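Local coordinates for protein ZmpA Glycopeptidase (Clostridium perfringens, PDB 6XSX) that probably acts as a zinc-dependent glycopeptidase, this chain being its M60 catalytic module, which would cleave the peptide backbone of glycosylated proteins such as mucins, at residues K218-Y223 against H285-N290; E231-F236 against F369-R374. All coordinates share one frame; numbering follows the deposited sequence.

How the interactions relate
Interactions 1 and 2 lie side by side in the peptidase M60 module, their centres about 10 Å apart, and their segments alternate along the chain: 218-223, 231-236, 285-290, 369-374. Helix 206-224 and the loop that follows it thus supply the first half of each contact, while the partners come from the end of helix 277-286, which carries the HExxH pattern, and from helix 365-375. The two also touch directly: N290 ND2 lies 2.9 Å from F373 O, and M221 CE packs 3.5 Å from D235 OD1. Together they tie the C-terminal end of the HExxH helix and helix 365-375 to one helix-loop unit, with interaction 1 the more deeply buried.

Interaction 1 (K218-Y223 against H285-N290); sequences KETMKY and HNFDTN
The ring of F287 presents one face to the methyl group of T220. CG2 stands over the middle of the ring, 3.7 Å from its centroid and only 8° off the normal, a CH-pi contact in which all six ring carbons lie at nearly the same distance from the methyl. M221 meets the same ring obliquely, its CG 3.9 Å from F287 CE1, and the two side chains run at about a right angle to each other. Contact across the segments is therefore wholly apolar and small, the work of three buried side chains.

The torsion of T220 divides its two branches between different tasks. With chi1 at -69°, CG2 is anti to the backbone N and reaches the phenylalanine, while OG1 stays beside that nitrogen and hydrogen-bonds to V216 O, one turn back in its own helix. The hydroxyl is thereby satisfied although the residue is buried.

After F287 the backbone turns: D288 OD1 accepts from N290 N at 3.0 Å, an Asx turn in which the donor comes from above the carboxylate plane. H285, near the end of helix 277-286, belongs to an HExxH pattern with H281 and E282, consistent with the zinc-binding helix of a gluzincin-type metallopeptidase, although no metal is bound to the histidines here. N286 anchors the helix end through its side-chain amide to G258, I259 and Y240.

T220 also packs on M280 and M283 of helix 277-286 and on L302 and F306 of helix 301-309, so that helix 206-224 packs against both helices, deep within the module, while N286 ties helix 277-286 to strands 240-244 and 259-262.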
loop_
_atom_site.group_PDB
_atom_site.type_symbol
_atom_site.label_atom_id
_atom_site.label_comp_id
_atom_site.label_asym_id
_atom_site.label_seq_id
_atom_site.Cartn_x
_atom_site.Cartn_y
_atom_site.Cartn_z
ATOM N N LYS A 218 10.587 2.462 0.580
ATOM C CA LYS A 218 11.104 3.353 1.612
ATOM C C LYS A 218 9.945 4.078 2.303
ATOM O O LYS A 218 9.789 3.994 3.516
ATOM C CB LYS A 218 12.112 4.337 1.008
ATOM C CG LYS A 218 13.032 5.026 2.009
ATOM C CD LYS A 218 14.127 5.832 1.336
ATOM C CE LYS A 218 14.697 6.918 2.226
ATOM N NZ LYS A 218 15.057 8.114 1.424
ATOM N N GLU A 219 9.124 4.781 1.517
ATOM C CA GLU A 219 8.012 5.556 2.050
ATOM C C GLU A 219 7.060 4.630 2.816
ATOM O O GLU A 219 6.637 4.965 3.920
ATOM C CB GLU A 219 7.346 6.369 0.930
ATOM C CG GLU A 219 6.197 7.263 1.373
ATOM C CD GLU A 219 6.496 8.189 2.542
ATOM O OE1 GLU A 219 7.661 8.607 2.685
ATOM O OE2 GLU A 219 5.571 8.481 3.317
ATOM N N THR A 220 6.786 3.442 2.260
ATOM C CA THR A 220 5.871 2.493 2.878
ATOM C C THR A 220 6.405 2.044 4.233
ATOM O O THR A 220 5.658 1.956 5.209
ATOM C CB THR A 220 5.599 1.259 2.007
ATOM O OG1 THR A 220 4.841 1.680 0.874
ATOM C CG2 THR A 220 4.825 0.185 2.746
ATOM N N MET A 221 7.708 1.771 4.289
ATOM C CA MET A 221 8.243 1.210 5.511
ATOM C C MET A 221 8.350 2.286 6.593
ATOM O O MET A 221 8.073 2.010 7.758
ATOM C CB MET A 221 9.556 0.466 5.255
ATOM C CG MET A 221 9.262 -0.882 4.639
ATOM S SD MET A 221 10.690 -1.908 4.308
ATOM C CE MET A 221 11.012 -2.580 5.940
ATOM N N LYS A 222 8.675 3.521 6.193
ATOM C CA LYS A 222 8.594 4.653 7.105
ATOM C C LYS A 222 7.170 4.802 7.660
ATOM O O LYS A 222 6.974 4.863 8.872
ATOM C CB LYS A 222 9.071 5.931 6.408
ATOM C CG LYS A 222 9.005 7.185 7.272
ATOM C CD LYS A 222 9.444 8.413 6.502
ATOM C CE LYS A 222 8.957 9.707 7.118
ATOM N NZ LYS A 222 9.325 10.866 6.266
ATOM N N TYR A 223 6.168 4.840 6.775
ATOM C CA TYR A 223 4.781 4.985 7.197
ATOM C C TYR A 223 4.360 3.878 8.165
ATOM O O TYR A 223 3.528 4.121 9.039
ATOM C CB TYR A 223 3.856 5.043 5.978
ATOM C CG TYR A 223 2.389 5.318 6.218
ATOM C CD1 TYR A 223 1.946 6.463 6.874
ATOM C CD2 TYR A 223 1.428 4.457 5.708
ATOM C CE1 TYR A 223 0.591 6.719 7.039
ATOM C CE2 TYR A 223 0.072 4.689 5.873
ATOM C CZ TYR A 223 -0.348 5.824 6.542
ATOM O OH TYR A 223 -1.688 6.047 6.676
ATOM N N HIS A 285 -2.227 -4.818 1.571
ATOM C CA HIS A 285 -2.574 -6.170 1.983
ATOM C C HIS A 285 -1.313 -6.930 2.379
ATOM O O HIS A 285 -1.351 -7.745 3.287
ATOM C CB HIS A 285 -3.207 -6.965 0.832
ATOM C CG HIS A 285 -4.659 -6.734 0.595
ATOM N ND1 HIS A 285 -5.583 -6.691 1.625
ATOM C CD2 HIS A 285 -5.353 -6.589 -0.558
ATOM C CE1 HIS A 285 -6.787 -6.492 1.117
ATOM N NE2 HIS A 285 -6.672 -6.432 -0.229
ATOM N N ASN A 286 -0.211 -6.686 1.659
ATOM C CA ASN A 286 1.014 -7.444 1.862
ATOM C C ASN A 286 1.721 -6.997 3.138
ATOM O O ASN A 286 2.485 -7.764 3.728
ATOM C CB ASN A 286 1.931 -7.377 0.637
ATOM C CG ASN A 286 1.617 -8.462 -0.374
ATOM O OD1 ASN A 286 1.506 -9.634 -0.015
ATOM N ND2 ASN A 286 1.480 -8.085 -1.635
ATOM N N PHE A 287 1.467 -5.759 3.570
ATOM C CA PHE A 287 2.224 -5.235 4.701
ATOM C C PHE A 287 1.590 -5.496 6.073
ATOM O O PHE A 287 2.174 -5.085 7.072
ATOM C CB PHE A 287 2.621 -3.770 4.491
ATOM C CG PHE A 287 3.969 -3.610 3.836
ATOM C CD1 PHE A 287 5.120 -3.511 4.600
ATOM C CD2 PHE A 287 4.091 -3.598 2.455
ATOM C CE1 PHE A 287 6.367 -3.388 3.998
ATOM C CE2 PHE A 287 5.334 -3.474 1.855
ATOM C CZ PHE A 287 6.468 -3.358 2.626
ATOM N N ASP A 288 0.429 -6.170 6.159
ATOM C CA ASP A 288 -0.082 -6.505 7.489
ATOM C C ASP A 288 -0.956 -7.758 7.493
ATOM O O ASP A 288 -1.980 -7.811 6.814
ATOM C CB ASP A 288 -0.785 -5.328 8.171
ATOM C CG ASP A 288 -0.935 -5.486 9.678
ATOM O OD1 ASP A 288 -0.353 -6.435 10.255
ATOM O OD2 ASP A 288 -1.624 -4.645 10.275
ATOM N N THR A 289 -0.565 -8.731 8.325
ATOM C CA THR A 289 -1.296 -9.981 8.469
ATOM C C THR A 289 -1.653 -10.220 9.933
ATOM O O THR A 289 -2.074 -11.318 10.292
ATOM C CB THR A 289 -0.456 -11.191 8.035
ATOM O OG1 THR A 289 0.750 -11.216 8.803
ATOM C CG2 THR A 289 -0.166 -11.211 6.554
ATOM N N ASN A 290 -1.460 -9.198 10.774
ATOM C CA ASN A 290 -1.633 -9.350 12.211
ATOM C C ASN A 290 -3.087 -9.715 12.534
ATOM O O ASN A 290 -4.000 -8.924 12.292
ATOM C CB ASN A 290 -1.172 -8.090 12.948
ATOM C CG ASN A 290 -1.074 -8.250 14.451
ATOM O OD1 ASN A 290 -1.420 -9.290 15.014
ATOM N ND2 ASN A 290 -0.612 -7.204 15.116
#

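Interaction 2 (E231-F236 against F369-R374); sequences EVNSDF and FEQEFR
R374 reaches across to N233 with two nitrogens side-on, both directed at the single oxygen OD1. R374 NH1 lies 2.7 Å and R374 NE 3.0 Å from N233 OD1, each bond well short of straight. They meet the amide differently: NE lies nearly along the C=O axis, whereas NH1 comes from above the carbonyl plane. Amide and guanidinium are turned almost perpendicular, 80° apart, and the oxygen meets the guanidinium at its edge, tilted some 20° from its plane. At the same edge V232 O approaches R374 NE at 2.7 Å, a weak bond with poor angle.

A bend at chi3 (-57°) in the arginine chain brings NE alongside V232 O and N233 OD1, with Q371 CA over one guanidinium face, toward the rim. NH1 is also bound to W224 O, and F226 makes a cation-pi contact, so several partners fix the rotation of the group. Within the enhancin-like part of the M60 module, R374 thus joins helix 365-375 both to the end of helix 206-224, at W224 O, and to the loop after it, at V232 and N233.

In N233, chi1 of -71° sets CG beside the backbone N and anti to the carbonyl carbon, carrying the amide to the helix. Its ND2 rests 3.6 Å from Q371 CG and hydrogen-bonds to S229 OG. Q371, extended beyond CG, crosses N233 at about a right angle and adds a bond from NE2 to G225 O. Nearer the R374 backbone, V232 CG2 lies 4.4 Å from R374 CB, a looser apolar contact.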
loop_
_atom_site.group_PDB
_atom_site.type_symbol
_atom_site.label_atom_id
_atom_site.label_comp_id
_atom_site.label_asym_id
_atom_site.label_seq_id
_atom_site.Cartn_x
_atom_site.Cartn_y
_atom_site.Cartn_z
ATOM N N GLU A 231 13.867 -5.207 16.545
ATOM C CA GLU A 231 13.899 -6.225 15.508
ATOM C C GLU A 231 12.612 -6.178 14.681
ATOM O O GLU A 231 12.671 -6.202 13.451
ATOM C CB GLU A 231 14.145 -7.625 16.074
ATOM C CG GLU A 231 14.522 -8.621 14.984
ATOM C CD GLU A 231 14.630 -10.079 15.396
ATOM O OE1 GLU A 231 14.316 -10.394 16.545
ATOM O OE2 GLU A 231 15.024 -10.897 14.555
ATOM N N VAL A 232 11.461 -6.086 15.367
ATOM C CA VAL A 232 10.158 -6.103 14.716
ATOM C C VAL A 232 9.928 -4.793 13.965
ATOM O O VAL A 232 8.927 -4.649 13.272
ATOM C CB VAL A 232 8.999 -6.431 15.684
ATOM C CG1 VAL A 232 9.204 -7.768 16.393
ATOM C CG2 VAL A 232 8.730 -5.312 16.688
ATOM N N ASN A 233 10.860 -3.844 14.101
ATOM C CA ASN A 233 10.746 -2.557 13.434
ATOM C C ASN A 233 11.935 -2.332 12.503
ATOM O O ASN A 233 12.214 -1.194 12.130
ATOM C CB ASN A 233 10.647 -1.400 14.436
ATOM C CG ASN A 233 9.338 -1.343 15.195
ATOM O OD1 ASN A 233 8.325 -1.879 14.754
ATOM N ND2 ASN A 233 9.348 -0.670 16.336
ATOM N N SER A 234 12.631 -3.414 12.123
ATOM C CA SER A 234 13.796 -3.282 11.256
ATOM C C SER A 234 13.509 -3.843 9.869
ATOM O O SER A 234 12.660 -4.712 9.698
ATOM C CB SER A 234 15.019 -3.925 11.852
ATOM O OG SER A 234 14.778 -5.299 12.128
ATOM N N ASP A 235 14.253 -3.318 8.893
ATOM C CA ASP A 235 14.328 -3.838 7.541
ATOM C C ASP A 235 14.912 -5.249 7.597
ATOM O O ASP A 235 15.473 -5.646 8.612
ATOM C CB ASP A 235 15.195 -2.912 6.685
ATOM C CG ASP A 235 14.922 -3.005 5.191
ATOM O OD1 ASP A 235 14.060 -3.803 4.773
ATOM O OD2 ASP A 235 15.569 -2.276 4.462
ATOM N N PHE A 236 14.757 -6.009 6.509
ATOM C CA PHE A 236 15.318 -7.355 6.416
ATOM C C PHE A 236 15.538 -7.679 4.938
ATOM O O PHE A 236 15.223 -6.854 4.078
ATOM C CB PHE A 236 14.421 -8.364 7.142
ATOM C CG PHE A 236 13.053 -8.552 6.529
ATOM C CD1 PHE A 236 12.060 -7.600 6.699
ATOM C CD2 PHE A 236 12.762 -9.679 5.767
ATOM C CE1 PHE A 236 10.801 -7.784 6.144
ATOM C CE2 PHE A 236 11.507 -9.859 5.207
ATOM C CZ PHE A 236 10.526 -8.908 5.397
ATOM N N PHE A 369 1.068 3.683 15.779
ATOM C CA PHE A 369 -0.027 2.737 15.956
ATOM C C PHE A 369 0.398 1.340 15.482
ATOM O O PHE A 369 0.243 0.360 16.222
ATOM C CB PHE A 369 -1.295 3.264 15.278
ATOM C CG PHE A 369 -2.563 2.472 15.485
ATOM C CD1 PHE A 369 -3.389 2.718 16.571
ATOM C CD2 PHE A 369 -2.969 1.523 14.557
ATOM C CE1 PHE A 369 -4.574 2.021 16.741
ATOM C CE2 PHE A 369 -4.154 0.820 14.729
ATOM C CZ PHE A 369 -4.954 1.075 15.819
ATOM N N GLU A 370 0.958 1.262 14.264
ATOM C CA GLU A 370 1.463 0.006 13.715
ATOM C C GLU A 370 2.503 -0.618 14.648
ATOM O O GLU A 370 2.497 -1.836 14.843
ATOM C CB GLU A 370 2.049 0.172 12.306
ATOM C CG GLU A 370 1.013 0.260 11.194
ATOM C CD GLU A 370 -0.134 -0.741 11.242
ATOM O OE1 GLU A 370 -0.257 -1.541 10.302
ATOM O OE2 GLU A 370 -0.930 -0.691 12.205
ATOM N N GLN A 371 3.397 0.220 15.198
ATOM C CA GLN A 371 4.439 -0.232 16.115
ATOM C C GLN A 371 3.826 -0.900 17.349
ATOM O O GLN A 371 4.318 -1.939 17.788
ATOM C CB GLN A 371 5.386 0.905 16.503
ATOM C CG GLN A 371 6.444 1.215 15.455
ATOM C CD GLN A 371 7.155 2.506 15.772
ATOM O OE1 GLN A 371 6.697 3.291 16.602
ATOM N NE2 GLN A 371 8.275 2.745 15.105
ATOM N N GLU A 372 2.747 -0.323 17.892
ATOM C CA GLU A 372 2.110 -0.908 19.065
ATOM C C GLU A 372 1.592 -2.311 18.769
ATOM O O GLU A 372 1.757 -3.214 19.592
ATOM C CB GLU A 372 0.969 -0.046 19.602
ATOM C CG GLU A 372 1.455 1.231 20.263
ATOM C CD GLU A 372 2.243 1.015 21.543
ATOM O OE1 GLU A 372 1.774 0.254 22.402
ATOM O OE2 GLU A 372 3.328 1.599 21.665
ATOM N N PHE A 373 0.941 -2.477 17.610
ATOM C CA PHE A 373 0.323 -3.749 17.260
ATOM C C PHE A 373 1.381 -4.791 16.892
ATOM O O PHE A 373 1.148 -5.993 17.027
ATOM C CB PHE A 373 -0.753 -3.564 16.182
ATOM C CG PHE A 373 -2.104 -3.237 16.764
ATOM C CD1 PHE A 373 -2.530 -1.923 16.878
ATOM C CD2 PHE A 373 -2.922 -4.244 17.257
ATOM C CE1 PHE A 373 -3.756 -1.621 17.451
ATOM C CE2 PHE A 373 -4.148 -3.944 17.831
ATOM C CZ PHE A 373 -4.564 -2.633 17.920
ATOM N N ARG A 374 2.547 -4.323 16.438
ATOM C CA ARG A 374 3.609 -5.238 16.054
ATOM C C ARG A 374 4.286 -5.848 17.274
ATOM O O ARG A 374 4.796 -6.963 17.187
ATOM C CB ARG A 374 4.665 -4.555 15.185
ATOM C CG ARG A 374 4.518 -4.867 13.707
ATOM C CD ARG A 374 5.825 -4.771 12.944
ATOM N NE ARG A 374 6.495 -3.481 13.037
ATOM C CZ ARG A 374 6.022 -2.334 12.566
ATOM N NH1 ARG A 374 6.731 -1.224 12.691
ATOM N NH2 ARG A 374 4.840 -2.295 11.980
#